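Local atomic coordinates of malate synthase (Haloferax volcanii, PDB entry 3OYZ), a protein that catalyses the magnesium-dependent Claisen condensation of acetyl-CoA with glyoxylate, and hydrolysis of the malyl-CoA so formed, to give malate and CoA in the glyoxylate cycle. Residues R12-S17 against P43-P48; G36-Q41 against E76-I81; D49-T54 against H82-W87. All blocks are in the same frame, centred on the assembly; numbering follows the deposited sequence.

Contact 1. Residues R12-S17 against P43-P48. With ACO (acetyl coenzyme *a), chain B.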
loop_
_atom_site.group_PDB
_atom_site.type_symbol
_atom_site.label_atom_id
_atom_site.label_comp_id
_atom_site.label_asym_id
_atom_site.label_seq_id
_atom_site.Cartn_x
_atom_site.Cartn_y
_atom_site.Cartn_z
ATOM N N ARG A 12 -6.088 -19.878 -12.134
ATOM C CA ARG A 12 -4.749 -19.542 -12.601
ATOM C C ARG A 12 -4.793 -18.617 -13.779
ATOM O O ARG A 12 -3.880 -17.797 -13.924
ATOM C CB ARG A 12 -4.007 -20.834 -13.080
ATOM C CG ARG A 12 -3.727 -21.817 -11.938
ATOM C CD ARG A 12 -3.220 -23.165 -12.513
ATOM N NE ARG A 12 -4.355 -23.799 -13.180
ATOM C CZ ARG A 12 -4.245 -24.936 -13.879
ATOM N NH1 ARG A 12 -3.054 -25.520 -14.005
ATOM N NH2 ARG A 12 -5.341 -25.505 -14.361
ATOM N N THR A 13 -5.798 -18.742 -14.660
ATOM C CA THR A 13 -5.670 -18.125 -15.975
ATOM C C THR A 13 -7.063 -17.618 -16.255
ATOM O O THR A 13 -8.013 -18.335 -15.972
ATOM C CB THR A 13 -5.332 -19.237 -17.066
ATOM O OG1 THR A 13 -5.887 -20.463 -16.595
ATOM C CG2 THR A 13 -3.864 -19.545 -17.021
ATOM N N PHE A 14 -7.145 -16.411 -16.795
ATOM C CA PHE A 14 -8.362 -15.681 -17.107
ATOM C C PHE A 14 -8.034 -15.240 -18.506
ATOM O O PHE A 14 -7.270 -14.280 -18.704
ATOM C CB PHE A 14 -8.439 -14.474 -16.100
ATOM C CG PHE A 14 -9.602 -13.540 -16.288
ATOM C CD1 PHE A 14 -10.787 -13.702 -15.578
ATOM C CD2 PHE A 14 -9.438 -12.395 -17.038
ATOM C CE1 PHE A 14 -11.852 -12.822 -15.742
ATOM C CE2 PHE A 14 -10.458 -11.487 -17.167
ATOM C CZ PHE A 14 -11.673 -11.669 -16.516
ATOM N N PHE A 15 -8.602 -15.903 -19.520
ATOM C CA PHE A 15 -8.163 -15.611 -20.914
ATOM C C PHE A 15 -9.198 -14.882 -21.729
ATOM O O PHE A 15 -10.276 -15.434 -21.845
ATOM C CB PHE A 15 -8.057 -17.010 -21.591
ATOM C CG PHE A 15 -7.620 -17.020 -23.049
ATOM C CD1 PHE A 15 -6.693 -16.121 -23.544
ATOM C CD2 PHE A 15 -8.042 -18.078 -23.886
ATOM C CE1 PHE A 15 -6.286 -16.140 -24.920
ATOM C CE2 PHE A 15 -7.628 -18.148 -25.250
ATOM C CZ PHE A 15 -6.720 -17.189 -25.752
ATOM N N THR A 16 -8.962 -13.695 -22.267
ATOM C CA THR A 16 -10.005 -13.068 -23.055
ATOM C C THR A 16 -9.827 -13.335 -24.577
ATOM O O THR A 16 -8.696 -13.276 -25.073
ATOM C CB THR A 16 -9.933 -11.561 -22.913
ATOM O OG1 THR A 16 -8.543 -11.244 -22.909
ATOM C CG2 THR A 16 -10.563 -11.113 -21.483
ATOM N N SER A 17 -10.945 -13.446 -25.300
ATOM C CA SER A 17 -10.948 -13.581 -26.772
ATOM C C SER A 17 -11.888 -12.575 -27.436
ATOM O O SER A 17 -13.027 -12.410 -27.029
ATOM C CB SER A 17 -11.415 -14.986 -27.144
ATOM O OG SER A 17 -10.486 -15.938 -26.630
ATOM N N PRO A 43 -7.826 -22.404 -20.517
ATOM C CA PRO A 43 -7.755 -21.569 -19.284
ATOM C C PRO A 43 -8.700 -22.047 -18.201
ATOM O O PRO A 43 -9.737 -22.624 -18.516
ATOM C CB PRO A 43 -8.012 -20.159 -19.827
ATOM C CG PRO A 43 -8.998 -20.379 -20.962
ATOM C CD PRO A 43 -8.450 -21.689 -21.643
ATOM N N ASP A 44 -8.402 -21.829 -16.912
ATOM C CA ASP A 44 -9.422 -22.067 -15.877
ATOM C C ASP A 44 -10.683 -21.229 -16.123
ATOM O O ASP A 44 -11.807 -21.658 -15.880
ATOM C CB ASP A 44 -8.819 -21.727 -14.510
ATOM C CG ASP A 44 -7.812 -22.736 -14.076
ATOM O OD1 ASP A 44 -7.977 -23.924 -14.467
ATOM O OD2 ASP A 44 -6.864 -22.355 -13.351
ATOM N N VAL A 45 -10.537 -20.034 -16.662
ATOM C CA VAL A 45 -11.687 -19.144 -16.879
ATOM C C VAL A 45 -11.479 -18.559 -18.231
ATOM O O VAL A 45 -10.465 -17.947 -18.525
ATOM C CB VAL A 45 -11.845 -17.993 -15.756
ATOM C CG1 VAL A 45 -12.811 -16.986 -16.235
ATOM C CG2 VAL A 45 -12.482 -18.597 -14.572
ATOM N N TRP A 46 -12.488 -18.725 -19.080
ATOM C CA TRP A 46 -12.368 -18.207 -20.405
ATOM C C TRP A 46 -13.359 -17.068 -20.557
ATOM O O TRP A 46 -14.510 -17.218 -20.195
ATOM C CB TRP A 46 -12.705 -19.339 -21.431
ATOM C CG TRP A 46 -12.676 -18.789 -22.842
ATOM C CD1 TRP A 46 -11.776 -17.906 -23.364
ATOM C CD2 TRP A 46 -13.618 -19.057 -23.886
ATOM N NE1 TRP A 46 -12.106 -17.604 -24.670
ATOM C CE2 TRP A 46 -13.256 -18.272 -24.990
ATOM C CE3 TRP A 46 -14.742 -19.911 -23.992
ATOM C CZ2 TRP A 46 -13.922 -18.358 -26.241
ATOM C CZ3 TRP A 46 -15.485 -19.899 -25.203
ATOM C CH2 TRP A 46 -15.051 -19.139 -26.302
ATOM N N VAL A 47 -12.922 -15.949 -21.097
ATOM C CA VAL A 47 -13.751 -14.747 -21.182
ATOM C C VAL A 47 -13.981 -14.290 -22.619
ATOM O O VAL A 47 -13.205 -13.508 -23.179
ATOM C CB VAL A 47 -13.041 -13.625 -20.329
ATOM C CG1 VAL A 47 -13.895 -12.377 -20.237
ATOM C CG2 VAL A 47 -12.791 -14.202 -18.943
ATOM N N PRO A 48 -15.090 -14.735 -23.237
ATOM C CA PRO A 48 -15.342 -14.041 -24.487
ATOM C C PRO A 48 -15.597 -12.563 -24.235
ATOM O O PRO A 48 -16.557 -12.216 -23.545
ATOM C CB PRO A 48 -16.674 -14.645 -24.939
ATOM C CG PRO A 48 -16.668 -16.069 -24.423
ATOM C CD PRO A 48 -15.938 -15.942 -23.058
HETATM N N1A ACO B . -8.295 -15.741 -28.394
HETATM C C2A ACO B . -8.408 -16.701 -29.333
HETATM N N3A ACO B . -7.405 -16.946 -30.194
HETATM C C4A ACO B . -6.241 -16.246 -30.196
HETATM C C5A ACO B . -6.089 -15.188 -29.173
HETATM C C6A ACO B . -7.221 -14.930 -28.263
HETATM N N6A ACO B . -7.057 -13.916 -27.372
HETATM N N7A ACO B . -4.886 -14.626 -29.348
HETATM C C8A ACO B . -4.314 -15.248 -30.406
HETATM N N9A ACO B . -5.088 -16.236 -30.873
HETATM C C1B ACO B . -4.705 -17.120 -32.021
HETATM C C2B ACO B . -3.984 -16.259 -33.050
HETATM O O2B ACO B . -4.953 -15.650 -33.901
HETATM C C3B ACO B . -3.075 -17.252 -33.747
HETATM O O3B ACO B . -3.975 -17.937 -34.623
HETATM P P3B ACO B . -3.568 -18.736 -36.005
HETATM O O7A ACO B . -3.646 -20.161 -35.480
HETATM O O8A ACO B . -2.201 -18.147 -36.287
HETATM O O9A ACO B . -4.589 -18.354 -37.053
HETATM C C4B ACO B . -2.667 -18.166 -32.604
HETATM O O4B ACO B . -3.751 -18.137 -31.665
HETATM C C5B ACO B . -1.421 -17.656 -31.889
HETATM O O5B ACO B . -1.524 -16.232 -31.840
HETATM P P1A ACO B . -0.287 -15.296 -31.430
HETATM O O1A ACO B . 0.836 -15.273 -32.417
HETATM O O2A ACO B . 0.105 -15.789 -30.068
HETATM O O3A ACO B . -0.774 -13.779 -31.279
HETATM P P2A ACO B . -1.105 -12.854 -32.545
HETATM O O4A ACO B . -1.884 -13.839 -33.355
HETATM O O5A ACO B . 0.138 -12.042 -32.846
HETATM O O6A ACO B . -2.129 -11.702 -32.025
HETATM C CBP ACO B . -3.233 -10.234 -30.389
HETATM C CCP ACO B . -1.924 -10.868 -30.874
HETATM C CDP ACO B . -3.862 -9.375 -31.485
HETATM C CEP ACO B . -2.872 -9.308 -29.234
HETATM C CAP ACO B . -4.282 -11.277 -29.985
HETATM O OAP ACO B . -3.574 -12.195 -29.164
HETATM C C9P ACO B . -5.442 -10.721 -29.185
HETATM O O9P ACO B . -6.293 -10.018 -29.740
HETATM N N8P ACO B . -5.456 -11.011 -27.873
HETATM C C7P ACO B . -6.551 -10.520 -27.046
HETATM C C6P ACO B . -6.476 -9.013 -26.757
HETATM C C5P ACO B . -7.517 -8.763 -25.682
HETATM O O5P ACO B . -8.179 -9.701 -25.242
HETATM N N4P ACO B . -7.598 -7.508 -25.241
HETATM C C3P ACO B . -8.493 -7.060 -24.188
HETATM C C2P ACO B . -8.090 -7.621 -22.822
HETATM S S1P ACO B . -6.974 -6.360 -22.283
HETATM C C ACO B . -7.846 -5.044 -21.695
HETATM O O ACO B . -9.027 -4.866 -21.921
HETATM C CH3 ACO B . -7.077 -4.033 -20.902
#
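The phenyl ring of F14 carries a methyl group of V47 on one face: CG2 stands 3.7 Å from the ring centroid, a CH-pi contact that the branched V47 makes by putting a methyl over the ring. S17 OG lies over one face of the F15 ring, toward the rim, and F15 CE1 comes within 3.4 Å of N6A of acetyl-CoA. W46 meets S17 with its edge, its NE1 giving an almost straight bond of 3.0 Å to S17 OG in the indole plane, while P48 CD lies over the centre of one indole face. That serine hydroxyl in turn donates to N1A of the coenzyme, so W46, in the second shell, probably helps set the rotation of the hydroxyl that meets the adenine. N6A donates to T16 O, and T16 OG1, lodged between its own backbone N and carbonyl carbon (chi1 39°), donates to O5P of the pantetheine arm.

At the other end R12 clasps D44 through NE to OD2 at 2.9 Å and NH2 to OD1 at 3.1 Å. D44 also forms salt bridges with R8 of the same chain and R409 of the second subunit, and R12 NH2 bonds to Q412 of that subunit.

Parallel strands 13-18 and 45-49 are neighbours in the TIM barrel, joined by helix 29-36, whose A34 touches F15, S17 and W46; strand 255-258 flanks strand 13-18 across from strand 45-49.

Contact 2. Residues G36-Q41 against E76-I81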
loop_
_atom_site.group_PDB
_atom_site.type_symbol
_atom_site.label_atom_id
_atom_site.label_comp_id
_atom_site.label_asym_id
_atom_site.label_seq_id
_atom_site.Cartn_x
_atom_site.Cartn_y
_atom_site.Cartn_z
ATOM N N GLY A 36 -11.999 -24.574 -28.491
ATOM C CA GLY A 36 -11.480 -25.949 -28.685
ATOM C C GLY A 36 -10.223 -26.282 -27.904
ATOM O O GLY A 36 -9.819 -27.453 -27.802
ATOM N N LEU A 37 -9.651 -25.281 -27.221
ATOM C CA LEU A 37 -8.449 -25.512 -26.413
ATOM C C LEU A 37 -8.668 -26.526 -25.300
ATOM O O LEU A 37 -9.755 -26.538 -24.730
ATOM C CB LEU A 37 -7.978 -24.166 -25.857
ATOM C CG LEU A 37 -7.466 -23.103 -26.823
ATOM C CD1 LEU A 37 -7.161 -21.776 -26.090
ATOM C CD2 LEU A 37 -6.190 -23.593 -27.548
ATOM N N ARG A 38 -7.658 -27.312 -24.903
ATOM C CA ARG A 38 -7.773 -28.399 -23.917
ATOM C C ARG A 38 -6.474 -28.592 -23.143
ATOM O O ARG A 38 -5.418 -28.193 -23.600
ATOM C CB ARG A 38 -8.082 -29.759 -24.591
ATOM C CG ARG A 38 -9.399 -29.814 -25.377
ATOM C CD ARG A 38 -10.689 -30.044 -24.511
ATOM N NE ARG A 38 -11.918 -29.972 -25.325
ATOM C CZ ARG A 38 -12.511 -28.899 -25.851
ATOM N NH1 ARG A 38 -12.148 -27.647 -25.576
ATOM N NH2 ARG A 38 -13.596 -29.063 -26.606
ATOM N N GLY A 39 -6.531 -29.283 -22.022
ATOM C CA GLY A 39 -5.354 -29.475 -21.176
ATOM C C GLY A 39 -4.700 -28.153 -20.740
ATOM O O GLY A 39 -5.364 -27.189 -20.350
ATOM N N MET A 40 -3.378 -28.101 -20.824
ATOM C CA MET A 40 -2.617 -27.015 -20.264
ATOM C C MET A 40 -2.810 -25.816 -21.147
ATOM O O MET A 40 -2.517 -24.690 -20.730
ATOM C CB MET A 40 -1.143 -27.385 -20.137
ATOM C CG MET A 40 -0.919 -28.192 -18.894
ATOM S SD MET A 40 -1.073 -27.322 -17.309
ATOM C CE MET A 40 -0.459 -28.615 -16.221
ATOM N N GLN A 41 -3.370 -26.069 -22.326
ATOM C CA GLN A 41 -3.602 -24.999 -23.267
ATOM C C GLN A 41 -4.914 -24.280 -22.941
ATOM O O GLN A 41 -5.181 -23.246 -23.544
ATOM C CB GLN A 41 -3.724 -25.540 -24.705
ATOM C CG GLN A 41 -2.398 -25.604 -25.490
ATOM C CD GLN A 41 -2.577 -26.467 -26.727
ATOM O OE1 GLN A 41 -2.307 -27.647 -26.636
ATOM N NE2 GLN A 41 -3.152 -25.953 -27.810
ATOM N N GLU A 76 -18.439 -28.919 -23.891
ATOM C CA GLU A 76 -17.235 -29.669 -23.446
ATOM C C GLU A 76 -16.059 -28.724 -23.235
ATOM O O GLU A 76 -14.935 -29.217 -23.223
ATOM C CB GLU A 76 -16.702 -30.789 -24.378
ATOM C CG GLU A 76 -17.524 -32.088 -24.519
ATOM C CD GLU A 76 -18.541 -31.886 -25.605
ATOM O OE1 GLU A 76 -18.329 -30.905 -26.376
ATOM O OE2 GLU A 76 -19.566 -32.605 -25.620
ATOM N N PHE A 77 -16.282 -27.404 -23.171
ATOM C CA PHE A 77 -15.141 -26.536 -22.846
ATOM C C PHE A 77 -14.697 -26.948 -21.449
ATOM O O PHE A 77 -15.556 -27.100 -20.573
ATOM C CB PHE A 77 -15.550 -25.073 -22.868
ATOM C CG PHE A 77 -14.395 -24.174 -22.637
ATOM C CD1 PHE A 77 -13.420 -24.044 -23.621
ATOM C CD2 PHE A 77 -14.249 -23.506 -21.422
ATOM C CE1 PHE A 77 -12.297 -23.269 -23.428
ATOM C CE2 PHE A 77 -13.114 -22.734 -21.218
ATOM C CZ PHE A 77 -12.135 -22.622 -22.190
ATOM N N PRO A 78 -13.399 -27.220 -21.208
ATOM C CA PRO A 78 -13.246 -27.778 -19.864
ATOM C C PRO A 78 -13.114 -26.751 -18.697
ATOM O O PRO A 78 -13.149 -27.212 -17.567
ATOM C CB PRO A 78 -11.879 -28.471 -19.919
ATOM C CG PRO A 78 -11.104 -27.610 -20.840
ATOM C CD PRO A 78 -12.108 -27.145 -21.919
ATOM N N GLY A 79 -12.767 -25.494 -18.968
ATOM C CA GLY A 79 -12.737 -24.443 -17.923
ATOM C C GLY A 79 -14.097 -23.796 -17.689
ATOM O O GLY A 79 -15.116 -24.393 -18.025
ATOM N N GLU A 80 -14.183 -22.590 -17.112
ATOM C CA GLU A 80 -15.526 -21.999 -16.878
ATOM C C GLU A 80 -15.648 -20.891 -17.847
ATOM O O GLU A 80 -14.661 -20.200 -18.075
ATOM C CB GLU A 80 -15.620 -21.430 -15.437
ATOM C CG GLU A 80 -15.762 -22.500 -14.334
ATOM C CD GLU A 80 -16.049 -21.877 -12.935
ATOM O OE1 GLU A 80 -16.302 -20.648 -12.888
ATOM O OE2 GLU A 80 -16.100 -22.585 -11.888
ATOM N N ILE A 81 -16.857 -20.615 -18.338
ATOM C CA ILE A 81 -17.069 -19.548 -19.277
ATOM C C ILE A 81 -17.824 -18.329 -18.616
ATOM O O ILE A 81 -18.927 -18.438 -18.088
ATOM C CB ILE A 81 -17.849 -20.041 -20.528
ATOM C CG1 ILE A 81 -17.241 -21.361 -21.119
ATOM C CG2 ILE A 81 -17.986 -18.928 -21.591
ATOM C CD1 ILE A 81 -17.963 -21.777 -22.491
#
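R38 lays the flat of its guanidinium over the backbone carbonyl of E76, joining two loops that lead into neighbouring barrel strands: 36-41 follows helix 29-36 of the TIM barrel and 76-81 runs into strand 80-81. E76 O sits over the centre of the guanidinium, 3.6 Å from R38 CZ, so the attraction is probably that of charge and carbonyl dipole, with no N-H aimed at the oxygen. The E76 carboxylate is only a distant neighbour, its OE1 5.1 Å from R38 NH2. P78 CD, a carbon bonded to the ring nitrogen, lies 3.7 Å from R38 NH1 and equally close to L37 O. A proline fits here, since its compact ring reaches both polar atoms through one carbon.

The arginine doubles back because its chain bends at chi2 (-81°), which returns NH1 to the carbonyl of the preceding residue, L37, and to A35 O at the end of helix 29-36. Further out, the buried F77 brings its ring near L37 O, meets the ring of W46 and packs on P43. G39, with phi +56°, turns the chain where its backbone meets Q412 of the second subunit. The bond from R38 NH1 to L37 O measures 2.8 Å and reaches the oxygen from above its carbonyl plane.

Contact 3. Residues D49-T54 against H82-W87. With ACO (acetyl coenzyme *a), chain B; PYR (pyruvic acid), chain C.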
loop_
_atom_site.group_PDB
_atom_site.type_symbol
_atom_site.label_atom_id
_atom_site.label_comp_id
_atom_site.label_asym_id
_atom_site.label_seq_id
_atom_site.Cartn_x
_atom_site.Cartn_y
_atom_site.Cartn_z
ATOM N N ASP A 49 -14.837 -11.706 -24.871
ATOM C CA ASP A 49 -14.790 -10.315 -24.515
ATOM C C ASP A 49 -15.473 -9.380 -25.442
ATOM O O ASP A 49 -14.804 -8.858 -26.312
ATOM C CB ASP A 49 -13.334 -9.923 -24.316
ATOM C CG ASP A 49 -13.156 -8.570 -23.682
ATOM O OD1 ASP A 49 -14.159 -7.959 -23.288
ATOM O OD2 ASP A 49 -12.001 -8.092 -23.668
ATOM N N ASN A 50 -16.730 -9.043 -25.142
ATOM C CA ASN A 50 -17.456 -8.036 -25.870
ATOM C C ASN A 50 -17.108 -6.589 -25.600
ATOM O O ASN A 50 -17.732 -5.697 -26.186
ATOM C CB ASN A 50 -18.963 -8.251 -25.710
ATOM C CG ASN A 50 -19.719 -8.011 -27.049
ATOM O OD1 ASN A 50 -19.256 -8.434 -28.124
ATOM N ND2 ASN A 50 -20.849 -7.342 -26.983
ATOM N N GLU A 51 -16.135 -6.357 -24.710
ATOM C CA GLU A 51 -15.765 -4.985 -24.365
ATOM C C GLU A 51 -14.472 -4.639 -25.069
ATOM O O GLU A 51 -14.482 -4.682 -26.322
ATOM C CB GLU A 51 -15.653 -4.782 -22.839
ATOM C CG GLU A 51 -15.600 -3.295 -22.484
ATOM C CD GLU A 51 -14.491 -2.951 -21.493
ATOM O OE1 GLU A 51 -13.466 -3.635 -21.463
ATOM O OE2 GLU A 51 -14.557 -1.938 -20.784
ATOM N N ASP A 52 -13.368 -4.360 -24.352
ATOM C CA ASP A 52 -12.197 -3.775 -25.035
ATOM C C ASP A 52 -11.495 -4.656 -26.091
ATOM O O ASP A 52 -10.760 -4.141 -26.927
ATOM C CB ASP A 52 -11.223 -2.990 -24.153
ATOM C CG ASP A 52 -11.841 -1.633 -23.698
ATOM O OD1 ASP A 52 -12.987 -1.289 -24.087
ATOM O OD2 ASP A 52 -11.219 -0.793 -23.028
ATOM N N ALA A 53 -11.717 -5.956 -26.067
ATOM C CA ALA A 53 -11.155 -6.814 -27.125
ATOM C C ALA A 53 -11.802 -6.630 -28.493
ATOM O O ALA A 53 -11.198 -6.994 -29.509
ATOM C CB ALA A 53 -11.241 -8.278 -26.711
ATOM N N THR A 54 -12.985 -6.013 -28.504
ATOM C CA THR A 54 -13.908 -5.951 -29.635
ATOM C C THR A 54 -14.168 -4.499 -30.015
ATOM O O THR A 54 -14.478 -3.638 -29.179
ATOM C CB THR A 54 -15.203 -6.700 -29.336
ATOM O OG1 THR A 54 -14.834 -8.019 -28.926
ATOM C CG2 THR A 54 -16.090 -6.790 -30.556
ATOM N N HIS A 82 -17.227 -17.161 -18.725
ATOM C CA HIS A 82 -17.771 -15.932 -18.088
ATOM C C HIS A 82 -17.523 -14.838 -19.082
ATOM O O HIS A 82 -16.479 -14.204 -19.017
ATOM C CB HIS A 82 -16.885 -15.653 -16.833
ATOM C CG HIS A 82 -17.032 -16.650 -15.721
ATOM N ND1 HIS A 82 -17.825 -16.425 -14.613
ATOM C CD2 HIS A 82 -16.371 -17.813 -15.479
ATOM C CE1 HIS A 82 -17.720 -17.446 -13.785
ATOM N NE2 HIS A 82 -16.807 -18.282 -14.267
ATOM N N PRO A 83 -18.458 -14.504 -20.006
ATOM C CA PRO A 83 -18.182 -13.453 -20.961
ATOM C C PRO A 83 -18.128 -12.011 -20.384
ATOM O O PRO A 83 -18.847 -11.731 -19.402
ATOM C CB PRO A 83 -19.431 -13.504 -21.878
ATOM C CG PRO A 83 -19.955 -14.841 -21.792
ATOM C CD PRO A 83 -19.719 -15.206 -20.306
ATOM N N ARG A 84 -17.319 -11.128 -20.941
ATOM C CA ARG A 84 -17.261 -9.735 -20.469
ATOM C C ARG A 84 -18.245 -8.898 -21.284
ATOM O O ARG A 84 -18.115 -8.822 -22.517
ATOM C CB ARG A 84 -15.832 -9.153 -20.528
ATOM C CG ARG A 84 -15.762 -7.623 -20.106
ATOM C CD ARG A 84 -14.412 -7.226 -19.602
ATOM N NE ARG A 84 -13.462 -7.012 -20.704
ATOM C CZ ARG A 84 -12.335 -6.319 -20.627
ATOM N NH1 ARG A 84 -11.904 -5.675 -19.513
ATOM N NH2 ARG A 84 -11.638 -6.190 -21.733
ATOM N N MET A 85 -19.159 -8.212 -20.583
ATOM C CA MET A 85 -20.127 -7.297 -21.155
ATOM C C MET A 85 -19.599 -5.859 -21.073
ATOM O O MET A 85 -18.693 -5.529 -20.274
ATOM C CB MET A 85 -21.444 -7.435 -20.367
ATOM C CG MET A 85 -21.850 -8.895 -20.306
ATOM S SD MET A 85 -22.728 -9.411 -21.855
ATOM C CE MET A 85 -21.321 -9.969 -22.798
ATOM N N VAL A 86 -20.254 -4.946 -21.777
ATOM C CA VAL A 86 -19.830 -3.552 -21.582
ATOM C C VAL A 86 -20.458 -2.988 -20.290
ATOM O O VAL A 86 -21.476 -3.517 -19.851
ATOM C CB VAL A 86 -20.156 -2.610 -22.761
ATOM C CG1 VAL A 86 -19.363 -3.054 -24.002
ATOM C CG2 VAL A 86 -21.658 -2.618 -23.078
ATOM N N TRP A 87 -19.797 -2.021 -19.673
ATOM C CA TRP A 87 -20.331 -1.333 -18.468
ATOM C C TRP A 87 -19.527 -0.073 -18.232
ATOM O O TRP A 87 -18.356 0.061 -18.605
ATOM C CB TRP A 87 -20.237 -2.253 -17.232
ATOM C CG TRP A 87 -20.827 -1.709 -15.944
ATOM C CD1 TRP A 87 -20.179 -0.943 -14.975
ATOM C CD2 TRP A 87 -22.180 -1.891 -15.493
ATOM N NE1 TRP A 87 -21.078 -0.665 -13.954
ATOM C CE2 TRP A 87 -22.283 -1.256 -14.228
ATOM C CE3 TRP A 87 -23.290 -2.571 -16.017
ATOM C CZ2 TRP A 87 -23.465 -1.251 -13.492
ATOM C CZ3 TRP A 87 -24.486 -2.583 -15.292
ATOM C CH2 TRP A 87 -24.574 -1.813 -14.099
HETATM N N1A ACO B . -8.295 -15.741 -28.394
HETATM C C2A ACO B . -8.408 -16.701 -29.333
HETATM N N3A ACO B . -7.405 -16.946 -30.194
HETATM C C4A ACO B . -6.241 -16.246 -30.196
HETATM C C5A ACO B . -6.089 -15.188 -29.173
HETATM C C6A ACO B . -7.221 -14.930 -28.263
HETATM N N6A ACO B . -7.057 -13.916 -27.372
HETATM N N7A ACO B . -4.886 -14.626 -29.348
HETATM C C8A ACO B . -4.314 -15.248 -30.406
HETATM N N9A ACO B . -5.088 -16.236 -30.873
HETATM C C1B ACO B . -4.705 -17.120 -32.021
HETATM C C2B ACO B . -3.984 -16.259 -33.050
HETATM O O2B ACO B . -4.953 -15.650 -33.901
HETATM C C3B ACO B . -3.075 -17.252 -33.747
HETATM O O3B ACO B . -3.975 -17.937 -34.623
HETATM P P3B ACO B . -3.568 -18.736 -36.005
HETATM O O7A ACO B . -3.646 -20.161 -35.480
HETATM O O8A ACO B . -2.201 -18.147 -36.287
HETATM O O9A ACO B . -4.589 -18.354 -37.053
HETATM C C4B ACO B . -2.667 -18.166 -32.604
HETATM O O4B ACO B . -3.751 -18.137 -31.665
HETATM C C5B ACO B . -1.421 -17.656 -31.889
HETATM O O5B ACO B . -1.524 -16.232 -31.840
HETATM P P1A ACO B . -0.287 -15.296 -31.430
HETATM O O1A ACO B . 0.836 -15.273 -32.417
HETATM O O2A ACO B . 0.105 -15.789 -30.068
HETATM O O3A ACO B . -0.774 -13.779 -31.279
HETATM P P2A ACO B . -1.105 -12.854 -32.545
HETATM O O4A ACO B . -1.884 -13.839 -33.355
HETATM O O5A ACO B . 0.138 -12.042 -32.846
HETATM O O6A ACO B . -2.129 -11.702 -32.025
HETATM C CBP ACO B . -3.233 -10.234 -30.389
HETATM C CCP ACO B . -1.924 -10.868 -30.874
HETATM C CDP ACO B . -3.862 -9.375 -31.485
HETATM C CEP ACO B . -2.872 -9.308 -29.234
HETATM C CAP ACO B . -4.282 -11.277 -29.985
HETATM O OAP ACO B . -3.574 -12.195 -29.164
HETATM C C9P ACO B . -5.442 -10.721 -29.185
HETATM O O9P ACO B . -6.293 -10.018 -29.740
HETATM N N8P ACO B . -5.456 -11.011 -27.873
HETATM C C7P ACO B . -6.551 -10.520 -27.046
HETATM C C6P ACO B . -6.476 -9.013 -26.757
HETATM C C5P ACO B . -7.517 -8.763 -25.682
HETATM O O5P ACO B . -8.179 -9.701 -25.242
HETATM N N4P ACO B . -7.598 -7.508 -25.241
HETATM C C3P ACO B . -8.493 -7.060 -24.188
HETATM C C2P ACO B . -8.090 -7.621 -22.822
HETATM S S1P ACO B . -6.974 -6.360 -22.283
HETATM C C ACO B . -7.846 -5.044 -21.695
HETATM O O ACO B . -9.027 -4.866 -21.921
HETATM C CH3 ACO B . -7.077 -4.033 -20.902
HETATM C C PYR C . -7.642 -3.046 -18.464
HETATM O O PYR C . -8.244 -1.920 -18.508
HETATM O OXT PYR C . -6.455 -3.189 -17.993
HETATM C CA PYR C . -8.390 -4.168 -18.823
HETATM O O3 PYR C . -9.638 -4.038 -19.177
HETATM C CB PYR C . -7.793 -5.523 -18.724
HETATM O O HOH W 1 -16.971 -0.775 -20.902
#
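R84 grips D49 side-on with two nitrogens, NE to OD1 at 2.8 Å and NH2 to OD2 at 2.7 Å. Its CG is anti to the backbone N, and a bend at chi3 (78°) turns the guanidinium to D49. Elsewhere on its edge NH1 donates to O3 of pyruvate, which probably takes the place of glyoxylate, and NH2 also donates to the acetyl oxygen of acetyl-CoA at 2.9 Å. R84 binds glyoxylate and acetyl-CoA, a role that suits arginine because one planar cation can hold a carboxylate and two carbonyls at once. E51 OE1 forms a salt bridge from over one face, 3.0 Å from R84 CZ, by charge alone, since no N-H points at it.

D49 OD1 accepts E51 N in an Asx turn, from the face opposite R84 NE, and OD2 accepts A53 N; two donors on each oxygen should fix the carboxylate's rotation. D52 in the same loop binds magnesium. A water bridges E51 OE2 and W87 O.

Outward, N50 N bonds to R84 O, and V86 CG1 packs on E51 CG at 4.1 Å. These loops follow strands 45-49 and 80-81 at the active-site end of the barrel; M85 packs on helices 59-73 and 92-105, while R84 lies against V120 of strand 118-121.

Overall arrangement
Contacts 1 and 3 are buried and share the acetyl-CoA, whereas contact 2 is partly exposed, its centre about 20 Å from the chain centre. Strand 45-49 ties them together: W46 N probably bonds to E80 O and D44 O to E80 N, linking contact 1 to contact 2, while S17 O probably receives D49 N and P48 O receives R84 N, linking it to contact 3. Contact 1 combines strand bonding and apolar packing with a salt bridge at one end and coenzyme bonds at the other; contact 3 is a charge network facing acetyl-CoA and pyruvate; contact 2 relies on carbonyl and proline contacts. Contacts 1 and 2 also border the second subunit.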